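Local coordinates for protein glycosyl hydrolase (Rhizobium leguminosarum bv. trifolii, PDB 5NDX) that probably hydrolyses O-glycosidic bonds as a family 39 glycoside hydrolase, being a bacterial orthologue of human alpha-L-iduronidase, and here holds methylumbelliferyl uronide molecules in its barrel, at residues Y140-N145 with Y216-E221; P260-E265 with F307-S312. The protein carries 2 engineered substitutions. All blocks are in the same frame, centred on the assembly; numbering follows the deposited sequence.

Interaction 1: Y140-N145 with Y216-E221. With 8U8 ((2~{R},3~{S},4~{S},5~{R},6~{S})-6-(4-methyl-2-oxidanylidene-chromen-7-yl)oxy-3,4,5-tris(oxidanyl)oxane-2-carboxylic acid), chain N; 8U8 ((2~{R},3~{S},4~{S},5~{R},6~{S})-6-(4-methyl-2-oxidanylidene-chromen-7-yl)oxy-3,4,5-tris(oxidanyl)oxane-2-carboxylic acid), chain M.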
loop_
_atom_site.group_PDB
_atom_site.type_symbol
_atom_site.label_atom_id
_atom_site.label_comp_id
_atom_site.label_asym_id
_atom_site.label_seq_id
_atom_site.Cartn_x
_atom_site.Cartn_y
_atom_site.Cartn_z
ATOM N N TYR A 140 4.309 -2.830 -14.788
ATOM C CA TYR A 140 3.075 -3.051 -15.557
ATOM C C TYR A 140 2.705 -1.727 -16.188
ATOM O O TYR A 140 2.858 -0.702 -15.566
ATOM C CB TYR A 140 1.928 -3.614 -14.705
ATOM C CG TYR A 140 2.248 -4.978 -14.176
ATOM C CD1 TYR A 140 3.001 -5.133 -13.030
ATOM C CD2 TYR A 140 1.859 -6.118 -14.860
ATOM C CE1 TYR A 140 3.368 -6.404 -12.580
ATOM C CE2 TYR A 140 2.187 -7.408 -14.395
ATOM C CZ TYR A 140 2.969 -7.554 -13.281
ATOM O OH TYR A 140 3.312 -8.845 -12.828
ATOM N N PHE A 141 2.249 -1.771 -17.439
ATOM C CA PHE A 141 1.796 -0.595 -18.158
ATOM C C PHE A 141 0.312 -0.689 -18.330
ATOM O O PHE A 141 -0.210 -1.773 -18.556
ATOM C CB PHE A 141 2.462 -0.498 -19.529
ATOM C CG PHE A 141 3.920 -0.248 -19.436
ATOM C CD1 PHE A 141 4.394 1.059 -19.346
ATOM C CD2 PHE A 141 4.800 -1.306 -19.304
ATOM C CE1 PHE A 141 5.757 1.305 -19.211
ATOM C CE2 PHE A 141 6.157 -1.074 -19.136
ATOM C CZ PHE A 141 6.627 0.233 -19.099
ATOM N N GLU A 142 -0.343 0.459 -18.225
ATOM C CA GLU A 142 -1.800 0.547 -18.259
ATOM C C GLU A 142 -2.254 1.678 -19.140
ATOM O O GLU A 142 -1.570 2.698 -19.266
ATOM C CB GLU A 142 -2.365 0.859 -16.849
ATOM C CG GLU A 142 -3.781 0.377 -16.699
ATOM C CD GLU A 142 -4.399 0.694 -15.350
ATOM O OE1 GLU A 142 -3.887 1.586 -14.676
ATOM O OE2 GLU A 142 -5.408 0.074 -14.993
ATOM N N THR A 143 -3.442 1.525 -19.683
ATOM C CA THR A 143 -4.122 2.653 -20.324
ATOM C C THR A 143 -4.399 3.789 -19.345
ATOM O O THR A 143 -4.481 3.614 -18.112
ATOM C CB THR A 143 -5.534 2.315 -20.793
ATOM O OG1 THR A 143 -6.276 1.850 -19.648
ATOM C CG2 THR A 143 -5.518 1.307 -21.881
ATOM N N THR A 144 -4.600 4.935 -19.972
ATOM C CA THR A 144 -4.871 6.207 -19.355
ATOM C C THR A 144 -6.121 6.018 -18.585
ATOM O O THR A 144 -7.079 5.337 -19.018
ATOM C CB THR A 144 -5.051 7.356 -20.439
ATOM O OG1 THR A 144 -4.704 8.642 -19.911
ATOM C CG2 THR A 144 -6.474 7.385 -21.018
ATOM N N ASN A 145 -6.111 6.694 -17.463
ATOM C CA ASN A 145 -7.095 6.504 -16.433
ATOM C C ASN A 145 -8.496 6.889 -16.947
ATOM O O ASN A 145 -8.655 7.681 -17.922
ATOM C CB ASN A 145 -6.715 7.340 -15.210
ATOM C CG ASN A 145 -7.616 7.071 -14.023
ATOM O OD1 ASN A 145 -7.759 5.912 -13.577
ATOM N ND2 ASN A 145 -8.281 8.139 -13.534
ATOM N N TYR A 216 -4.009 -8.043 -19.169
ATOM C CA TYR A 216 -4.868 -8.032 -17.955
ATOM C C TYR A 216 -5.998 -7.045 -18.168
ATOM O O TYR A 216 -5.871 -6.094 -18.940
ATOM C CB TYR A 216 -4.035 -7.730 -16.667
ATOM C CG TYR A 216 -3.475 -6.339 -16.664
ATOM C CD1 TYR A 216 -4.237 -5.275 -16.227
ATOM C CD2 TYR A 216 -2.209 -6.064 -17.184
ATOM C CE1 TYR A 216 -3.746 -3.962 -16.256
ATOM C CE2 TYR A 216 -1.717 -4.772 -17.232
ATOM C CZ TYR A 216 -2.490 -3.714 -16.746
ATOM O OH TYR A 216 -2.052 -2.396 -16.790
ATOM N N ILE A 217 -7.088 -7.254 -17.443
ATOM C CA ILE A 217 -8.220 -6.377 -17.476
ATOM C C ILE A 217 -8.312 -5.591 -16.168
ATOM O O ILE A 217 -8.384 -6.183 -15.094
ATOM C CB ILE A 217 -9.497 -7.200 -17.725
ATOM C CG1 ILE A 217 -9.410 -7.859 -19.116
ATOM C CG2 ILE A 217 -10.717 -6.303 -17.673
ATOM C CD1 ILE A 217 -10.337 -9.029 -19.281
ATOM N N SER A 218 -8.342 -4.261 -16.261
ATOM C CA SER A 218 -8.397 -3.428 -15.084
ATOM C C SER A 218 -9.632 -2.546 -15.047
ATOM O O SER A 218 -10.009 -1.942 -16.063
ATOM C CB SER A 218 -7.139 -2.573 -14.942
ATOM O OG SER A 218 -6.996 -1.725 -16.032
ATOM N N ILE A 219 -10.225 -2.467 -13.861
ATOM C CA ILE A 219 -11.322 -1.566 -13.547
ATOM C C ILE A 219 -11.106 -0.933 -12.171
ATOM O O ILE A 219 -10.269 -1.439 -11.415
ATOM C CB ILE A 219 -12.656 -2.339 -13.519
ATOM C CG1 ILE A 219 -12.624 -3.491 -12.535
ATOM C CG2 ILE A 219 -12.976 -2.886 -14.907
ATOM C CD1 ILE A 219 -13.954 -4.221 -12.455
ATOM N N HIS A 220 -11.817 0.164 -11.863
ATOM C CA HIS A 220 -11.938 0.640 -10.492
ATOM C C HIS A 220 -13.335 0.297 -9.970
ATOM O O HIS A 220 -14.334 0.614 -10.604
ATOM C CB HIS A 220 -11.913 2.165 -10.235
ATOM C CG HIS A 220 -11.112 2.974 -11.153
ATOM N ND1 HIS A 220 -9.968 2.515 -11.753
ATOM C CD2 HIS A 220 -11.247 4.265 -11.518
ATOM C CE1 HIS A 220 -9.414 3.485 -12.443
ATOM N NE2 HIS A 220 -10.195 4.541 -12.361
ATOM N N GLU A 221 -13.366 -0.239 -8.782
ATOM C CA GLU A 221 -14.612 -0.490 -8.061
ATOM C C GLU A 221 -14.379 -0.106 -6.605
ATOM O O GLU A 221 -13.460 -0.621 -5.949
ATOM C CB GLU A 221 -15.049 -1.957 -8.179
ATOM C CG GLU A 221 -15.399 -2.453 -9.594
ATOM C CD GLU A 221 -16.629 -1.767 -10.206
ATOM O OE1 GLU A 221 -17.301 -0.955 -9.496
ATOM O OE2 GLU A 221 -16.917 -2.019 -11.420
HETATM C C15 8U8 N . -1.366 -4.919 -13.176
HETATM C C13 8U8 N . -1.049 -6.260 -12.941
HETATM C C14 8U8 N . -1.396 -7.230 -13.872
HETATM C C16 8U8 N . -1.013 -8.550 -13.677
HETATM O O9 8U8 N . -1.374 -9.402 -14.478
HETATM O O8 8U8 N . -0.363 -8.918 -12.540
HETATM C C11 8U8 N . 0.026 -7.982 -11.650
HETATM C C10 8U8 N . 0.765 -8.445 -10.590
HETATM C C12 8U8 N . -0.309 -6.647 -11.819
HETATM C C7 8U8 N . 0.147 -5.745 -10.857
HETATM C C8 8U8 N . 0.888 -6.210 -9.777
HETATM C C9 8U8 N . 1.216 -7.561 -9.633
HETATM O O2 8U8 N . 1.965 -7.963 -8.557
HETATM C C5 8U8 N . 2.683 -9.223 -8.632
HETATM O O1 8U8 N . 1.681 -10.148 -8.173
HETATM C C1 8U8 N . 2.066 -11.527 -7.970
HETATM C C6 8U8 N . 2.485 -12.215 -9.316
HETATM O O7 8U8 N . 2.034 -11.767 -10.389
HETATM O O6 8U8 N . 3.307 -13.140 -9.237
HETATM C C2 8U8 N . 3.204 -11.504 -6.952
HETATM O O5 8U8 N . 3.676 -12.847 -6.622
HETATM C C3 8U8 N . 4.366 -10.630 -7.477
HETATM O O4 8U8 N . 5.343 -10.571 -6.471
HETATM C C4 8U8 N . 3.871 -9.206 -7.736
HETATM O O3 8U8 N . 4.890 -8.394 -8.324
HETATM C C15 8U8 M . -15.800 12.139 -12.360
HETATM C C13 8U8 M . -15.938 10.763 -12.068
HETATM C C14 8U8 M . -17.074 10.093 -12.531
HETATM C C16 8U8 M . -17.230 8.724 -12.297
HETATM O O9 8U8 M . -18.270 8.210 -12.706
HETATM O O8 8U8 M . -16.284 8.004 -11.595
HETATM C C11 8U8 M . -15.104 8.603 -11.227
HETATM C C10 8U8 M . -14.104 7.819 -10.640
HETATM C C12 8U8 M . -14.923 9.995 -11.448
HETATM C C7 8U8 M . -13.684 10.557 -11.083
HETATM C C8 8U8 M . -12.685 9.768 -10.502
HETATM C C9 8U8 M . -12.887 8.399 -10.263
HETATM O O2 8U8 M . -11.920 7.573 -9.725
HETATM C C5 8U8 M . -10.827 8.036 -8.839
HETATM O O1 8U8 M . -11.387 8.871 -7.814
HETATM C C1 8U8 M . -10.536 9.671 -7.088
HETATM C C6 8U8 M . -11.082 9.578 -5.780
HETATM O O7 8U8 M . -10.870 10.531 -5.040
HETATM O O6 8U8 M . -11.680 8.551 -5.516
HETATM C C2 8U8 M . -9.059 9.191 -6.953
HETATM O O5 8U8 M . -9.002 8.127 -5.980
HETATM C C3 8U8 M . -8.398 8.775 -8.339
HETATM O O4 8U8 M . -7.397 9.675 -8.670
HETATM C C4 8U8 M . -9.458 8.687 -9.482
HETATM O O3 8U8 M . -8.843 7.971 -10.630
#

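Interaction 2: P260-E265 with F307-S312. Unlike the reference sequence in segment 307-312: Ser312 (reference Asn). With 8U8 ((2~{R},3~{S},4~{S},5~{R},6~{S})-6-(4-methyl-2-oxidanylidene-chromen-7-yl)oxy-3,4,5-tris(oxidanyl)oxane-2-carboxylic acid), chain N; 8U8 ((2~{R},3~{S},4~{S},5~{R},6~{S})-6-(4-methyl-2-oxidanylidene-chromen-7-yl)oxy-3,4,5-tris(oxidanyl)oxane-2-carboxylic acid), chain M.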
loop_
_atom_site.group_PDB
_atom_site.type_symbol
_atom_site.label_atom_id
_atom_site.label_comp_id
_atom_site.label_asym_id
_atom_site.label_seq_id
_atom_site.Cartn_x
_atom_site.Cartn_y
_atom_site.Cartn_z
ATOM N N PRO A 260 -5.869 -12.130 -16.172
ATOM C CA PRO A 260 -5.734 -11.481 -14.874
ATOM C C PRO A 260 -6.682 -10.282 -14.742
ATOM O O PRO A 260 -6.820 -9.489 -15.675
ATOM C CB PRO A 260 -4.245 -11.090 -14.823
ATOM C CG PRO A 260 -3.544 -12.112 -15.716
ATOM C CD PRO A 260 -4.560 -12.443 -16.799
ATOM N N ILE A 261 -7.390 -10.230 -13.628
ATOM C CA ILE A 261 -8.333 -9.126 -13.309
ATOM C C ILE A 261 -7.705 -8.256 -12.243
ATOM O O ILE A 261 -7.186 -8.776 -11.228
ATOM C CB ILE A 261 -9.666 -9.662 -12.755
ATOM C CG1 ILE A 261 -10.291 -10.665 -13.733
ATOM C CG2 ILE A 261 -10.657 -8.526 -12.505
ATOM C CD1 ILE A 261 -10.592 -10.095 -15.115
ATOM N N VAL A 262 -7.761 -6.945 -12.458
ATOM C CA VAL A 262 -7.122 -5.981 -11.575
ATOM C C VAL A 262 -8.152 -4.919 -11.187
ATOM O O VAL A 262 -8.859 -4.408 -12.062
ATOM C CB VAL A 262 -5.946 -5.356 -12.313
ATOM C CG1 VAL A 262 -5.387 -4.156 -11.552
ATOM C CG2 VAL A 262 -4.885 -6.431 -12.558
ATOM N N ASN A 263 -8.309 -4.663 -9.893
ATOM C CA ASN A 263 -8.992 -3.466 -9.410
ATOM C C ASN A 263 -7.880 -2.466 -9.082
ATOM O O ASN A 263 -7.233 -2.578 -8.067
ATOM C CB ASN A 263 -9.852 -3.763 -8.219
ATOM C CG ASN A 263 -10.694 -2.585 -7.765
ATOM O OD1 ASN A 263 -10.420 -1.418 -8.070
ATOM N ND2 ASN A 263 -11.694 -2.892 -6.967
ATOM N N ASP A 264 -7.711 -1.470 -9.937
ATOM C CA ASP A 264 -6.582 -0.555 -9.867
ATOM C C ASP A 264 -6.819 0.652 -8.945
ATOM O O ASP A 264 -5.927 1.507 -8.797
ATOM C CB ASP A 264 -6.134 -0.137 -11.318
ATOM C CG ASP A 264 -7.225 0.579 -12.112
ATOM O OD1 ASP A 264 -8.345 0.858 -11.556
ATOM O OD2 ASP A 264 -6.979 0.917 -13.297
ATOM N N GLU A 265 -8.012 0.744 -8.359
ATOM C CA GLU A 265 -8.328 1.803 -7.404
ATOM C C GLU A 265 -9.432 1.356 -6.486
ATOM O O GLU A 265 -10.613 1.668 -6.710
ATOM C CB GLU A 265 -8.816 3.074 -8.113
ATOM C CG GLU A 265 -7.758 4.059 -8.445
ATOM C CD GLU A 265 -8.337 5.320 -9.054
ATOM O OE1 GLU A 265 -9.233 5.938 -8.426
ATOM O OE2 GLU A 265 -7.862 5.710 -10.133
ATOM N N PHE A 307 -8.288 -13.266 -10.186
ATOM C CA PHE A 307 -8.127 -11.944 -9.570
ATOM C C PHE A 307 -6.676 -11.810 -9.120
ATOM O O PHE A 307 -6.204 -12.622 -8.373
ATOM C CB PHE A 307 -9.079 -11.700 -8.405
ATOM C CG PHE A 307 -9.076 -10.279 -7.956
ATOM C CD1 PHE A 307 -9.880 -9.330 -8.586
ATOM C CD2 PHE A 307 -8.218 -9.867 -6.949
ATOM C CE1 PHE A 307 -9.818 -8.002 -8.198
ATOM C CE2 PHE A 307 -8.176 -8.550 -6.536
ATOM C CZ PHE A 307 -8.980 -7.616 -7.173
ATOM N N THR A 308 -5.981 -10.782 -9.576
ATOM C CA THR A 308 -4.530 -10.716 -9.453
ATOM C C THR A 308 -3.948 -9.543 -8.661
ATOM O O THR A 308 -2.839 -9.684 -8.100
ATOM C CB THR A 308 -3.929 -10.739 -10.892
ATOM O OG1 THR A 308 -4.291 -11.987 -11.502
ATOM C CG2 THR A 308 -2.427 -10.650 -10.899
ATOM N N PHE A 309 -4.591 -8.379 -8.689
ATOM C CA PHE A 309 -4.058 -7.215 -8.008
ATOM C C PHE A 309 -5.180 -6.261 -7.597
ATOM O O PHE A 309 -6.145 -6.076 -8.313
ATOM C CB PHE A 309 -3.066 -6.529 -8.919
ATOM C CG PHE A 309 -2.278 -5.426 -8.299
ATOM C CD1 PHE A 309 -1.458 -5.665 -7.239
ATOM C CD2 PHE A 309 -2.272 -4.180 -8.868
ATOM C CE1 PHE A 309 -0.669 -4.669 -6.701
ATOM C CE2 PHE A 309 -1.496 -3.158 -8.346
ATOM C CZ PHE A 309 -0.708 -3.402 -7.231
ATOM N N LEU A 310 -5.027 -5.705 -6.413
ATOM C CA LEU A 310 -5.971 -4.744 -5.839
ATOM C C LEU A 310 -5.104 -3.603 -5.344
ATOM O O LEU A 310 -4.236 -3.806 -4.489
ATOM C CB LEU A 310 -6.741 -5.408 -4.723
ATOM C CG LEU A 310 -7.778 -4.581 -3.984
ATOM C CD1 LEU A 310 -8.747 -5.542 -3.352
ATOM C CD2 LEU A 310 -7.158 -3.696 -2.923
ATOM N N SER A 311 -5.246 -2.428 -5.932
ATOM C CA SER A 311 -4.441 -1.278 -5.514
ATOM C C SER A 311 -5.366 -0.292 -4.799
ATOM O O SER A 311 -6.440 0.016 -5.283
ATOM C CB SER A 311 -3.787 -0.639 -6.733
ATOM O OG SER A 311 -2.921 0.441 -6.431
ATOM N N SER A 312 -4.907 0.209 -3.680
ATOM C CA SER A 312 -5.510 1.312 -2.969
ATOM C C SER A 312 -5.071 2.621 -3.617
ATOM O O SER A 312 -4.132 2.642 -4.379
ATOM C CB SER A 312 -5.077 1.237 -1.508
ATOM O OG SER A 312 -5.676 0.103 -0.943
HETATM C C15 8U8 N . -1.366 -4.919 -13.176
HETATM C C13 8U8 N . -1.049 -6.260 -12.941
HETATM C C14 8U8 N . -1.396 -7.230 -13.872
HETATM C C16 8U8 N . -1.013 -8.550 -13.677
HETATM O O9 8U8 N . -1.374 -9.402 -14.478
HETATM O O8 8U8 N . -0.363 -8.918 -12.540
HETATM C C11 8U8 N . 0.026 -7.982 -11.650
HETATM C C10 8U8 N . 0.765 -8.445 -10.590
HETATM C C12 8U8 N . -0.309 -6.647 -11.819
HETATM C C7 8U8 N . 0.147 -5.745 -10.857
HETATM C C8 8U8 N . 0.888 -6.210 -9.777
HETATM C C9 8U8 N . 1.216 -7.561 -9.633
HETATM O O2 8U8 N . 1.965 -7.963 -8.557
HETATM C C5 8U8 N . 2.683 -9.223 -8.632
HETATM O O1 8U8 N . 1.681 -10.148 -8.173
HETATM C C1 8U8 N . 2.066 -11.527 -7.970
HETATM C C6 8U8 N . 2.485 -12.215 -9.316
HETATM O O7 8U8 N . 2.034 -11.767 -10.389
HETATM O O6 8U8 N . 3.307 -13.140 -9.237
HETATM C C2 8U8 N . 3.204 -11.504 -6.952
HETATM O O5 8U8 N . 3.676 -12.847 -6.622
HETATM C C3 8U8 N . 4.366 -10.630 -7.477
HETATM O O4 8U8 N . 5.343 -10.571 -6.471
HETATM C C4 8U8 N . 3.871 -9.206 -7.736
HETATM O O3 8U8 N . 4.890 -8.394 -8.324
HETATM C C15 8U8 M . -15.800 12.139 -12.360
HETATM C C13 8U8 M . -15.938 10.763 -12.068
HETATM C C14 8U8 M . -17.074 10.093 -12.531
HETATM C C16 8U8 M . -17.230 8.724 -12.297
HETATM O O9 8U8 M . -18.270 8.210 -12.706
HETATM O O8 8U8 M . -16.284 8.004 -11.595
HETATM C C11 8U8 M . -15.104 8.603 -11.227
HETATM C C10 8U8 M . -14.104 7.819 -10.640
HETATM C C12 8U8 M . -14.923 9.995 -11.448
HETATM C C7 8U8 M . -13.684 10.557 -11.083
HETATM C C8 8U8 M . -12.685 9.768 -10.502
HETATM C C9 8U8 M . -12.887 8.399 -10.263
HETATM O O2 8U8 M . -11.920 7.573 -9.725
HETATM C C5 8U8 M . -10.827 8.036 -8.839
HETATM O O1 8U8 M . -11.387 8.871 -7.814
HETATM C C1 8U8 M . -10.536 9.671 -7.088
HETATM C C6 8U8 M . -11.082 9.578 -5.780
HETATM O O7 8U8 M . -10.870 10.531 -5.040
HETATM O O6 8U8 M . -11.680 8.551 -5.516
HETATM C C2 8U8 M . -9.059 9.191 -6.953
HETATM O O5 8U8 M . -9.002 8.127 -5.980
HETATM C C3 8U8 M . -8.398 8.775 -8.339
HETATM O O4 8U8 M . -7.397 9.675 -8.670
HETATM C C4 8U8 M . -9.458 8.687 -9.482
HETATM O O3 8U8 M . -8.843 7.971 -10.630
HETATM O O HOH W 1 -4.347 2.887 -7.043
#

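Interaction 1: Y140-N145 with Y216-E221
Tyr216 reaches across the barrel interior to the 140-142 strand, where its OH donates to Phe141 O at 2.6 Å. The hydroxyl comes from above the carbonyl plane, with a C=O...O angle of 113°. Tyr216 CG sits between the backbone N and carbonyl carbon (chi1 66°), which sends the ring toward Phe141 and Glu142. The Glu142 side chain passes the edge of this ring at about a right angle, CG 3.3 Å from Tyr216 OH. Extended beyond CG, it carries its carboxylate on to Ser218, whose OG donates to the anti lone pair of Glu142 OE2 at 2.6 Å; OE1 is salt-bridged to Arg57. Asn145 OD1 lies at the edge of the His220 ring, 3.0 Å from NE2, with amide and ring planes 18° apart; His220 ND1 is probably hydrogen-bonded to Asp264. Asn145, poorly ordered, gives ND2 to O3 of the chain M ligand at 3.0 Å, while its OD1 accepts from Arg57. The strand axes stay 9.6 Å apart because strand 179-184 lies between them in the TIM barrel. Side chains therefore bridge: the two hydroxyl bonds tie down Tyr216 and Glu142, leaving one face of the Tyr216 ring against methyl C15 of the chain N coumarin.

Interaction 2: P260-E265 with F307-S312
Phe309 packs beside Val262 on neighbouring parallel strands, its side chain on the barrel-interior face. Its CB lies 4.1 Å from Val262 CG2 and touches C7 of the chain N coumarin. From there CG, anti to the backbone N (chi1 -171°), approaches the same C7 at 3.5 Å. CD1 meets C8, also at 3.5 Å, and CE1 follows over that atom; on the other side CD2 meets C7, with Val262 CG1 4.1 Å away at the ring edge, and CE2 stays over C7. CZ, the tip, is 4.1 Å from C8, which lies offset toward the ring's rim. Thr308 CG2 and Pro260 CB touch the coumarin's lactone portion. Backbone bonds hold the platform: Thr308 N to Ile261 O, Asn263 N to Phe309 O and Ser311 N to Asn263 O. A beta bulge falls between Ile261 and Val262. At the strand's end, Asn263 OD1 accepts from Glu265 N in an Asx turn, while its ND2 donates to Glu221 O. Glu265 OE2 accepts from O3 of the chain M sugar at a doubtful 2.5 Å, in a carboxylate also salt-bridged to Lys222 and Arg57. Apolar surfaces thus take the aromatic aglycone of one ligand, whereas a carboxylate lies beside the sugar of another.

How the interactions relate
Both interactions are buried in one eight-stranded TIM barrel, whose strands 216-219 and 261-263 are neighbours. Interaction 2 is a backbone-bonded pairing of adjacent strands; interaction 1 spans the interior between non-adjacent strands and relies on side-chain hydroxyls and a carboxylate, burying less surface. They meet where His220 of interaction 1 is probably hydrogen-bonded to Asp264 of interaction 2, and around Arg57, which salt-bridges Glu142, Asp264 and Glu265. The Glu142 and Asp264 carboxylates lie so close that they probably share a proton, Arg57 easing the remaining charge. Tyr140 and Phe309 lie against opposite faces of the chain N coumarin, while Asn145 and Glu265 share O3 of the chain M sugar, close to Gln146, the altered, predicted proton-donor position.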